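Local atomic coordinates of Alpha/beta hydrolase fold-3 domain protein (Sulfolobus islandicus, PDB entry 5LK6), a protein that probably hydrolyses carboxylic ester bonds, as a thermostable lipase or carboxylesterase of the alpha/beta hydrolase fold. Residues A[56-61]-A[106-111]; A[196-201]-A[243-248]; A[236-241]-A[262-267]. One frame throughout, in Å; residues are numbered along the deposited sequence.

Contact 1 (A[56-61]-A[106-111])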
loop_
_atom_site.group_PDB
_atom_site.type_symbol
_atom_site.label_atom_id
_atom_site.label_comp_id
_atom_site.label_asym_id
_atom_site.label_seq_id
_atom_site.Cartn_x
_atom_site.Cartn_y
_atom_site.Cartn_z
ATOM N N ALA A 56 -6.964 -27.685 -23.324
ATOM C CA ALA A 56 -7.987 -26.891 -23.960
ATOM C C ALA A 56 -7.379 -25.779 -24.767
ATOM O O ALA A 56 -6.210 -25.472 -24.641
ATOM C CB ALA A 56 -8.912 -26.309 -22.904
ATOM N N ASN A 57 -8.212 -25.172 -25.579
ATOM C CA ASN A 57 -7.862 -23.970 -26.262
ATOM C C ASN A 57 -8.294 -22.764 -25.405
ATOM O O ASN A 57 -9.488 -22.424 -25.319
ATOM C CB ASN A 57 -8.496 -23.951 -27.654
ATOM C CG ASN A 57 -7.568 -23.343 -28.667
ATOM O OD1 ASN A 57 -7.719 -22.176 -29.049
ATOM N ND2 ASN A 57 -6.536 -24.102 -29.046
ATOM N N ILE A 58 -7.290 -22.106 -24.820
ATOM C CA ILE A 58 -7.456 -21.068 -23.773
ATOM C C ILE A 58 -7.548 -19.609 -24.284
ATOM O O ILE A 58 -6.546 -19.032 -24.755
ATOM C CB ILE A 58 -6.283 -21.134 -22.746
ATOM C CG1 ILE A 58 -6.128 -22.529 -22.177
ATOM C CG2 ILE A 58 -6.508 -20.155 -21.619
ATOM C CD1 ILE A 58 -4.711 -22.792 -21.743
ATOM N N ASN A 59 -8.719 -18.995 -24.142
ATOM C CA ASN A 59 -8.842 -17.592 -24.459
ATOM C C ASN A 59 -8.128 -16.697 -23.471
ATOM O O ASN A 59 -8.121 -16.964 -22.288
ATOM C CB ASN A 59 -10.271 -17.182 -24.521
ATOM C CG ASN A 59 -10.988 -17.847 -25.647
ATOM O OD1 ASN A 59 -10.382 -18.450 -26.545
ATOM N ND2 ASN A 59 -12.278 -17.775 -25.597
ATOM N N ALA A 60 -7.490 -15.664 -24.003
ATOM C CA ALA A 60 -6.842 -14.646 -23.236
ATOM C C ALA A 60 -7.113 -13.355 -23.933
ATOM O O ALA A 60 -7.342 -13.333 -25.121
ATOM C CB ALA A 60 -5.371 -14.898 -23.200
ATOM N N ARG A 61 -7.125 -12.271 -23.183
ATOM C CA ARG A 61 -7.197 -10.950 -23.772
ATOM C C ARG A 61 -5.900 -10.189 -23.431
ATOM O O ARG A 61 -5.483 -10.143 -22.282
ATOM C CB ARG A 61 -8.427 -10.223 -23.290
ATOM C CG ARG A 61 -8.443 -8.757 -23.688
ATOM C CD ARG A 61 -9.811 -8.169 -23.459
ATOM N NE ARG A 61 -10.792 -8.848 -24.287
ATOM C CZ ARG A 61 -12.105 -8.650 -24.225
ATOM N NH1 ARG A 61 -12.669 -7.778 -23.339
ATOM N NH2 ARG A 61 -12.877 -9.355 -25.053
ATOM N N VAL A 106 -1.985 -9.864 -19.881
ATOM C CA VAL A 106 -2.656 -10.999 -20.489
ATOM C C VAL A 106 -3.647 -11.612 -19.446
ATOM O O VAL A 106 -3.256 -12.391 -18.571
ATOM C CB VAL A 106 -1.597 -12.033 -20.919
ATOM C CG1 VAL A 106 -2.209 -13.237 -21.641
ATOM C CG2 VAL A 106 -0.599 -11.380 -21.810
ATOM N N SER A 107 -4.913 -11.227 -19.557
ATOM C CA SER A 107 -6.034 -11.733 -18.764
ATOM C C SER A 107 -6.478 -13.116 -19.305
ATOM O O SER A 107 -6.975 -13.223 -20.431
ATOM C CB SER A 107 -7.162 -10.711 -18.867
ATOM O OG SER A 107 -8.266 -11.083 -18.107
ATOM N N VAL A 108 -6.251 -14.178 -18.530
ATOM C CA VAL A 108 -6.530 -15.558 -18.963
ATOM C C VAL A 108 -7.979 -15.989 -18.622
ATOM O O VAL A 108 -8.356 -15.884 -17.475
ATOM C CB VAL A 108 -5.524 -16.501 -18.318
ATOM C CG1 VAL A 108 -5.756 -17.926 -18.761
ATOM C CG2 VAL A 108 -4.076 -16.094 -18.678
ATOM N N ASP A 109 -8.800 -16.405 -19.608
ATOM C CA ASP A 109 -10.127 -17.065 -19.378
ATOM C C ASP A 109 -9.894 -18.563 -19.118
ATOM O O ASP A 109 -10.204 -19.416 -19.947
ATOM C CB ASP A 109 -11.130 -16.869 -20.568
ATOM C CG ASP A 109 -12.359 -16.041 -20.211
ATOM O OD1 ASP A 109 -12.782 -16.041 -19.038
ATOM O OD2 ASP A 109 -12.965 -15.404 -21.115
ATOM N N TYR A 110 -9.351 -18.876 -17.953
ATOM C CA TYR A 110 -9.164 -20.257 -17.524
ATOM C C TYR A 110 -10.549 -20.896 -17.417
ATOM O O TYR A 110 -11.548 -20.205 -17.220
ATOM C CB TYR A 110 -8.377 -20.346 -16.177
ATOM C CG TYR A 110 -9.017 -19.633 -14.970
ATOM C CD1 TYR A 110 -10.031 -20.241 -14.225
ATOM C CD2 TYR A 110 -8.605 -18.355 -14.596
ATOM C CE1 TYR A 110 -10.600 -19.597 -13.151
ATOM C CE2 TYR A 110 -9.182 -17.679 -13.546
ATOM C CZ TYR A 110 -10.166 -18.294 -12.821
ATOM O OH TYR A 110 -10.741 -17.618 -11.785
ATOM N N ARG A 111 -10.590 -22.213 -17.537
ATOM C CA ARG A 111 -11.840 -22.985 -17.435
ATOM C C ARG A 111 -12.458 -22.971 -16.021
ATOM O O ARG A 111 -11.750 -23.214 -15.008
ATOM C CB ARG A 111 -11.593 -24.450 -17.848
ATOM C CG ARG A 111 -11.577 -24.704 -19.369
ATOM C CD ARG A 111 -11.123 -26.118 -19.680
ATOM N NE ARG A 111 -9.743 -26.351 -19.221
ATOM C CZ ARG A 111 -9.294 -27.555 -18.876
ATOM N NH1 ARG A 111 -10.102 -28.604 -18.994
ATOM N NH2 ARG A 111 -8.041 -27.747 -18.429
HETATM O O HOH W 1 -11.114 -20.115 -22.861
#

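Contact 2 (A[196-201]-A[243-248])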
loop_
_atom_site.group_PDB
_atom_site.type_symbol
_atom_site.label_atom_id
_atom_site.label_comp_id
_atom_site.label_asym_id
_atom_site.label_seq_id
_atom_site.Cartn_x
_atom_site.Cartn_y
_atom_site.Cartn_z
ATOM N N PHE A 196 -19.791 -9.338 5.413
ATOM C CA PHE A 196 -18.771 -8.518 4.773
ATOM C C PHE A 196 -18.536 -8.928 3.327
ATOM O O PHE A 196 -17.418 -9.005 2.851
ATOM C CB PHE A 196 -17.477 -8.597 5.604
ATOM C CG PHE A 196 -17.608 -8.040 7.008
ATOM C CD1 PHE A 196 -17.988 -8.838 8.040
ATOM C CD2 PHE A 196 -17.383 -6.725 7.260
ATOM C CE1 PHE A 196 -18.082 -8.357 9.343
ATOM C CE2 PHE A 196 -17.474 -6.238 8.555
ATOM C CZ PHE A 196 -17.837 -7.045 9.610
ATOM N N PHE A 197 -19.627 -9.204 2.640
ATOM C CA PHE A 197 -19.676 -9.365 1.222
ATOM C C PHE A 197 -19.226 -10.753 0.802
ATOM O O PHE A 197 -19.968 -11.440 0.140
ATOM C CB PHE A 197 -18.956 -8.232 0.505
ATOM C CG PHE A 197 -19.112 -8.265 -1.002
ATOM C CD1 PHE A 197 -20.268 -7.799 -1.611
ATOM C CD2 PHE A 197 -18.086 -8.758 -1.813
ATOM C CE1 PHE A 197 -20.392 -7.830 -2.980
ATOM C CE2 PHE A 197 -18.232 -8.796 -3.187
ATOM C CZ PHE A 197 -19.386 -8.353 -3.768
ATOM N N LEU A 198 -18.015 -11.161 1.126
ATOM C CA LEU A 198 -17.609 -12.545 0.992
ATOM C C LEU A 198 -17.892 -13.204 2.353
ATOM O O LEU A 198 -17.454 -12.706 3.390
ATOM C CB LEU A 198 -16.138 -12.690 0.564
ATOM C CG LEU A 198 -15.561 -14.109 0.597
ATOM C CD1 LEU A 198 -16.206 -14.958 -0.481
ATOM C CD2 LEU A 198 -14.046 -14.147 0.457
ATOM N N THR A 199 -18.638 -14.316 2.319
ATOM C CA THR A 199 -19.056 -15.072 3.498
ATOM C C THR A 199 -18.505 -16.458 3.519
ATOM O O THR A 199 -18.128 -16.999 2.482
ATOM C CB THR A 199 -20.599 -15.216 3.569
ATOM O OG1 THR A 199 -21.107 -16.094 2.546
ATOM C CG2 THR A 199 -21.226 -13.890 3.451
ATOM N N ARG A 200 -18.492 -17.040 4.705
ATOM C CA ARG A 200 -18.062 -18.410 4.861
ATOM C C ARG A 200 -18.941 -19.327 3.968
ATOM O O ARG A 200 -18.413 -20.219 3.317
ATOM C CB ARG A 200 -18.113 -18.847 6.323
ATOM C CG ARG A 200 -17.178 -19.987 6.726
ATOM C CD ARG A 200 -17.801 -20.723 7.896
ATOM N NE ARG A 200 -16.835 -21.340 8.829
ATOM C CZ ARG A 200 -16.632 -21.006 10.127
ATOM N NH1 ARG A 200 -17.298 -19.979 10.762
ATOM N NH2 ARG A 200 -15.727 -21.740 10.808
ATOM N N GLU A 201 -20.253 -19.088 3.918
ATOM C CA GLU A 201 -21.134 -19.868 3.067
ATOM C C GLU A 201 -20.685 -19.740 1.628
ATOM O O GLU A 201 -20.734 -20.732 0.907
ATOM C CB GLU A 201 -22.611 -19.466 3.204
ATOM C CG GLU A 201 -23.340 -20.303 4.233
ATOM C CD GLU A 201 -24.794 -19.888 4.453
ATOM O OE1 GLU A 201 -25.442 -19.455 3.442
ATOM O OE2 GLU A 201 -25.249 -20.029 5.648
ATOM N N TYR A 243 -11.388 -6.444 6.767
ATOM C CA TYR A 243 -12.701 -7.033 7.087
ATOM C C TYR A 243 -13.019 -8.094 6.044
ATOM O O TYR A 243 -13.947 -7.960 5.222
ATOM C CB TYR A 243 -13.806 -5.949 7.204
ATOM C CG TYR A 243 -13.619 -5.111 8.422
ATOM C CD1 TYR A 243 -14.013 -5.588 9.685
ATOM C CD2 TYR A 243 -13.009 -3.877 8.348
ATOM C CE1 TYR A 243 -13.798 -4.853 10.839
ATOM C CE2 TYR A 243 -12.795 -3.122 9.479
ATOM C CZ TYR A 243 -13.190 -3.601 10.721
ATOM O OH TYR A 243 -12.942 -2.850 11.842
ATOM N N ASP A 244 -12.264 -9.163 6.117
ATOM C CA ASP A 244 -12.292 -10.190 5.098
ATOM C C ASP A 244 -11.981 -11.528 5.749
ATOM O O ASP A 244 -10.920 -11.689 6.364
ATOM C CB ASP A 244 -11.270 -9.845 3.984
ATOM C CG ASP A 244 -11.149 -10.939 2.884
ATOM O OD1 ASP A 244 -11.830 -12.024 2.897
ATOM O OD2 ASP A 244 -10.334 -10.699 1.956
ATOM N N PRO A 245 -12.886 -12.507 5.602
ATOM C CA PRO A 245 -12.574 -13.808 6.230
ATOM C C PRO A 245 -11.247 -14.424 5.772
ATOM O O PRO A 245 -10.644 -15.210 6.526
ATOM C CB PRO A 245 -13.739 -14.710 5.784
ATOM C CG PRO A 245 -14.389 -14.004 4.617
ATOM C CD PRO A 245 -14.147 -12.543 4.845
ATOM N N LEU A 246 -10.830 -14.102 4.540
ATOM C CA LEU A 246 -9.581 -14.614 3.987
ATOM C C LEU A 246 -8.320 -13.821 4.384
ATOM O O LEU A 246 -7.213 -14.101 3.934
ATOM C CB LEU A 246 -9.670 -14.737 2.472
ATOM C CG LEU A 246 -10.730 -15.680 1.916
ATOM C CD1 LEU A 246 -10.638 -15.699 0.400
ATOM C CD2 LEU A 246 -10.684 -17.099 2.418
ATOM N N ARG A 247 -8.465 -12.848 5.257
ATOM C CA ARG A 247 -7.328 -12.056 5.660
ATOM C C ARG A 247 -6.199 -12.876 6.260
ATOM O O ARG A 247 -5.036 -12.747 5.839
ATOM C CB ARG A 247 -7.767 -11.009 6.693
ATOM C CG ARG A 247 -6.678 -10.007 6.995
ATOM C CD ARG A 247 -7.167 -9.119 8.066
ATOM N NE ARG A 247 -7.160 -9.859 9.295
ATOM C CZ ARG A 247 -7.808 -9.502 10.389
ATOM N NH1 ARG A 247 -8.607 -8.444 10.420
ATOM N NH2 ARG A 247 -7.683 -10.244 11.450
ATOM N N ASP A 248 -6.519 -13.629 7.308
ATOM C CA ASP A 248 -5.489 -14.178 8.151
ATOM C C ASP A 248 -4.697 -15.175 7.365
ATOM O O ASP A 248 -3.494 -15.224 7.502
ATOM C CB ASP A 248 -6.060 -14.791 9.438
ATOM C CG ASP A 248 -6.466 -13.725 10.473
ATOM O OD1 ASP A 248 -6.260 -12.516 10.253
ATOM O OD2 ASP A 248 -7.007 -14.109 11.524
HETATM O O HOH W 2 -14.699 -9.149 3.119
#

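Contact 3 (A[236-241]-A[262-267])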
loop_
_atom_site.group_PDB
_atom_site.type_symbol
_atom_site.label_atom_id
_atom_site.label_comp_id
_atom_site.label_asym_id
_atom_site.label_seq_id
_atom_site.Cartn_x
_atom_site.Cartn_y
_atom_site.Cartn_z
ATOM N N ALA A 236 7.209 -11.275 -3.939
ATOM C CA ALA A 236 5.752 -11.161 -3.849
ATOM C C ALA A 236 5.271 -9.828 -3.280
ATOM O O ALA A 236 5.871 -9.244 -2.338
ATOM C CB ALA A 236 5.209 -12.267 -2.974
ATOM N N LEU A 237 4.187 -9.358 -3.882
ATOM C CA LEU A 237 3.335 -8.363 -3.271
ATOM C C LEU A 237 2.039 -9.054 -2.869
ATOM O O LEU A 237 1.334 -9.571 -3.718
ATOM C CB LEU A 237 3.017 -7.234 -4.236
ATOM C CG LEU A 237 2.043 -6.179 -3.735
ATOM C CD1 LEU A 237 2.528 -5.504 -2.459
ATOM C CD2 LEU A 237 1.818 -5.184 -4.859
ATOM N N ILE A 238 1.729 -9.029 -1.585
ATOM C CA ILE A 238 0.490 -9.612 -1.083
ATOM C C ILE A 238 -0.363 -8.491 -0.490
ATOM O O ILE A 238 0.119 -7.755 0.340
ATOM C CB ILE A 238 0.762 -10.727 -0.078
ATOM C CG1 ILE A 238 1.509 -11.822 -0.822
ATOM C CG2 ILE A 238 -0.548 -11.277 0.422
ATOM C CD1 ILE A 238 2.021 -12.965 0.047
ATOM N N ILE A 239 -1.604 -8.381 -0.955
ATOM C CA ILE A 239 -2.541 -7.386 -0.484
ATOM C C ILE A 239 -3.651 -8.112 0.207
ATOM O O ILE A 239 -4.149 -9.126 -0.274
ATOM C CB ILE A 239 -3.147 -6.584 -1.641
ATOM C CG1 ILE A 239 -2.103 -5.672 -2.216
ATOM C CG2 ILE A 239 -4.380 -5.763 -1.233
ATOM C CD1 ILE A 239 -2.515 -5.180 -3.588
ATOM N N THR A 240 -4.115 -7.519 1.306
ATOM C CA THR A 240 -5.047 -8.173 2.207
ATOM C C THR A 240 -6.070 -7.100 2.600
ATOM O O THR A 240 -5.818 -5.842 2.493
ATOM C CB THR A 240 -4.124 -8.806 3.265
ATOM O OG1 THR A 240 -4.165 -10.278 3.226
ATOM C CG2 THR A 240 -4.279 -8.289 4.532
ATOM N N ALA A 241 -7.281 -7.567 2.935
ATOM C CA ALA A 241 -8.315 -6.655 3.441
ATOM C C ALA A 241 -8.610 -6.940 4.904
ATOM O O ALA A 241 -8.616 -8.093 5.345
ATOM C CB ALA A 241 -9.549 -6.725 2.624
ATOM N N VAL A 262 11.873 -15.809 0.787
ATOM C CA VAL A 262 11.365 -15.115 -0.393
ATOM C C VAL A 262 11.078 -13.657 0.006
ATOM O O VAL A 262 10.498 -13.405 1.067
ATOM C CB VAL A 262 10.049 -15.751 -0.893
ATOM C CG1 VAL A 262 9.489 -14.956 -2.057
ATOM C CG2 VAL A 262 10.259 -17.198 -1.313
ATOM N N PRO A 263 11.475 -12.685 -0.824
ATOM C CA PRO A 263 11.129 -11.315 -0.417
ATOM C C PRO A 263 9.633 -11.070 -0.633
ATOM O O PRO A 263 9.117 -11.388 -1.710
ATOM C CB PRO A 263 11.972 -10.395 -1.351
ATOM C CG PRO A 263 12.847 -11.271 -2.128
ATOM C CD PRO A 263 12.265 -12.694 -2.063
ATOM N N VAL A 264 8.958 -10.547 0.411
ATOM C CA VAL A 264 7.546 -10.232 0.356
ATOM C C VAL A 264 7.280 -8.856 0.919
ATOM O O VAL A 264 7.777 -8.503 2.001
ATOM C CB VAL A 264 6.717 -11.191 1.205
ATOM C CG1 VAL A 264 5.225 -10.920 0.990
ATOM C CG2 VAL A 264 7.089 -12.636 0.908
ATOM N N THR A 265 6.452 -8.107 0.206
ATOM C CA THR A 265 5.832 -6.913 0.770
ATOM C C THR A 265 4.361 -7.235 0.961
ATOM O O THR A 265 3.658 -7.538 0.010
ATOM C CB THR A 265 6.016 -5.705 -0.137
ATOM O OG1 THR A 265 7.394 -5.292 -0.057
ATOM C CG2 THR A 265 5.054 -4.567 0.298
ATOM N N SER A 266 3.924 -7.199 2.215
ATOM C CA SER A 266 2.585 -7.616 2.622
ATOM C C SER A 266 1.917 -6.361 3.151
ATOM O O SER A 266 2.417 -5.719 4.113
ATOM C CB SER A 266 2.676 -8.682 3.703
ATOM O OG SER A 266 1.415 -9.036 4.269
ATOM N N VAL A 267 0.816 -6.002 2.517
ATOM C CA VAL A 267 0.115 -4.787 2.829
ATOM C C VAL A 267 -1.336 -5.088 3.174
ATOM O O VAL A 267 -2.038 -5.692 2.385
ATOM C CB VAL A 267 0.214 -3.799 1.647
ATOM C CG1 VAL A 267 -0.704 -2.626 1.892
ATOM C CG2 VAL A 267 1.632 -3.235 1.568
#

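Contact 1 (A[56-61]-A[106-111])
Ala60 and Val108 face each other as a non-hydrogen-bonded antiparallel pair, followed by the hydrogen-bonded pair of Arg61 and Ser107. Three backbone bonds hold the ladder. Arg61 N gives to Ser107 O at 2.9 Å and Ser107 N returns a bond to Arg61 O at 3.0 Å, while Asp109 N reaches Asn59 O at 2.8 Å. On the other side of this same pair a water stands in for the direct bond, accepting from Asn59 N and donating to Asp109 O. Past it regular pairing stops; Asp109 is the centre of an inverse gamma turn, which is consistent with the chain leaving the strand.

The apolar contacts lie on the face that carries Ala60 and Val108. Val108 CG1, placed anti to the backbone N (chi1 -179°), meets Ile58 CG2 at 3.7 Å, methyl against methyl. Ala60 CB touches Val106 CG1 at 3.9 Å; its small size suits a place where strand 46-52 also presses, through Ile49 and Ile51. The branched valines and isoleucine favour the extended backbone and fill this buried side.

Two arginines carry the polar margins, one of them beside a small apolar residue. Ala56 CB lies over one face of the Arg111 guanidinium, 3.8 Å from NE, while Arg111 itself forms salt bridges with Asp124 and Glu55. On the face shared with Ser107, the long chain of Arg61 leads its charge away to Asp48, Asp91 and Glu88.

The pairing places strand 57-63 between strands 46-52 and 104-108. Strand 104-108 is in turn joined to strand 72-77 by backbone bonds of Val106 and Val108, and helix 120-133 packs on Val108 through Ala128.

Contact 2 (A[196-201]-A[243-248])
Phe196 leans on Tyr243 along the length of its side chain. Its CB lies 3.6 Å from Tyr243 O. Further out, CD2 meets Tyr243 CB at 3.7 Å, and CE2 comes equally near Tyr243 CD1, with CZ just behind. Both side chains have CG anti to their own carbonyl carbon (chi1 -63° and -70°), and the rings end up nearly parallel, planes 13° apart. They are slid so far that they barely overlap, with centroids 5.5 Å apart. Tyr192 meets each of the two rings edge-to-face. An alanine here would remove the whole ring and is likely to leave Tyr243 CB and CD1 without this neighbour and Tyr192 without one of its aromatic partners. Beside the rings, a water donates to both Phe196 O and Tyr243 O, bridging two carbonyls that cannot bond each other.

Leu198 adds an apolar contact, its CD2 touching Leu246 CD1 at 3.7 Å. Pro245 CG also lies 3.5 Å from the carbonyl oxygen Leu198 O. Asp244 OD1 accepts from Leu246 N at 2.8 Å, from above the carboxylate plane, in an Asx turn.

No direct hydrogen bond crosses between the segments, so apolar side chains and one water join them. Within Asp244, OD1 is engaged in the Asx turn, while OD2 is hydrogen-bonded to His274 ND1, an arrangement consistent with Asp244 being the acid of a Ser-His-Asp triad.

Contact 3 (A[236-241]-A[262-267])
Leu237 lays its CD1 methyl across the neighbouring strand, 3.4 Å from Thr265 O and 3.9 Å from Thr265 CG2. With CG anti to the backbone N (chi1 176°), the side chain bends over toward the threonine. Thr265 suits the place by having two different branches: CG2 meets the leucine, while OG1 is hydrogen-bonded to Asp288 of the second subunit.

On the opposite face, Ile238 CD1 reaches back along the sheet to Val264 CG1 at 3.9 Å. Ala236 CB approaches the same methyl more loosely. Helix 247-259 covers this side, Ala254 against Ile238 and Leu257 against Val264, and the branched residues fill the layer between helix and sheet. Ser266, small and polar, touches Ala254 yet sends its OG to Asn270 of the second subunit.

Between the two faces runs a parallel ladder. Ala236 N donates to Pro263 O at 2.9 Å, and Thr265 N bonds to Ala236 O at 2.8 Å. Ile238 N then meets Thr265 O, and Val267 N meets Ile238 O, both with N-H...O angles of 169°. The bond from Thr240 N to Val267 O, 3.0 Å, is more bent, at 136°; Thr240 pairs further on with Phe269. Pro263 has no N-H to offer but still contributes its carbonyl.

Strand 236-241, helix 247-259 and strand 264-269 make a beta-alpha-beta crossover at the end of an alpha/beta hydrolase sheet. Val267 also pairs antiparallel with a strand of the second subunit, so that the sheet continues through the dimer.

Contacts 1 and 3 belong to the same sheet on opposite sides of the chain's centre, their own centres about 26 Å apart: contact 1 ties in the antiparallel beginning of the sheet, contact 3 its parallel end. Contact 2 lies about 27 Å from contact 1 and 18 Å from contact 3, centre to centre. Its segment 243-248 closely follows strand 236-241 of contact 3, while 196-201 comes earlier, so that the two contacts alternate along the chain; Arg247 CG packs 3.2 Å from Ala241 O. The strand held by contact 3 leads into the turn where Asp244 bonds His274, consistent with a triad completed by Ser151 on a probable nucleophile elbow. Contact 1 has no atom nearer than about 12 Å to contact 2.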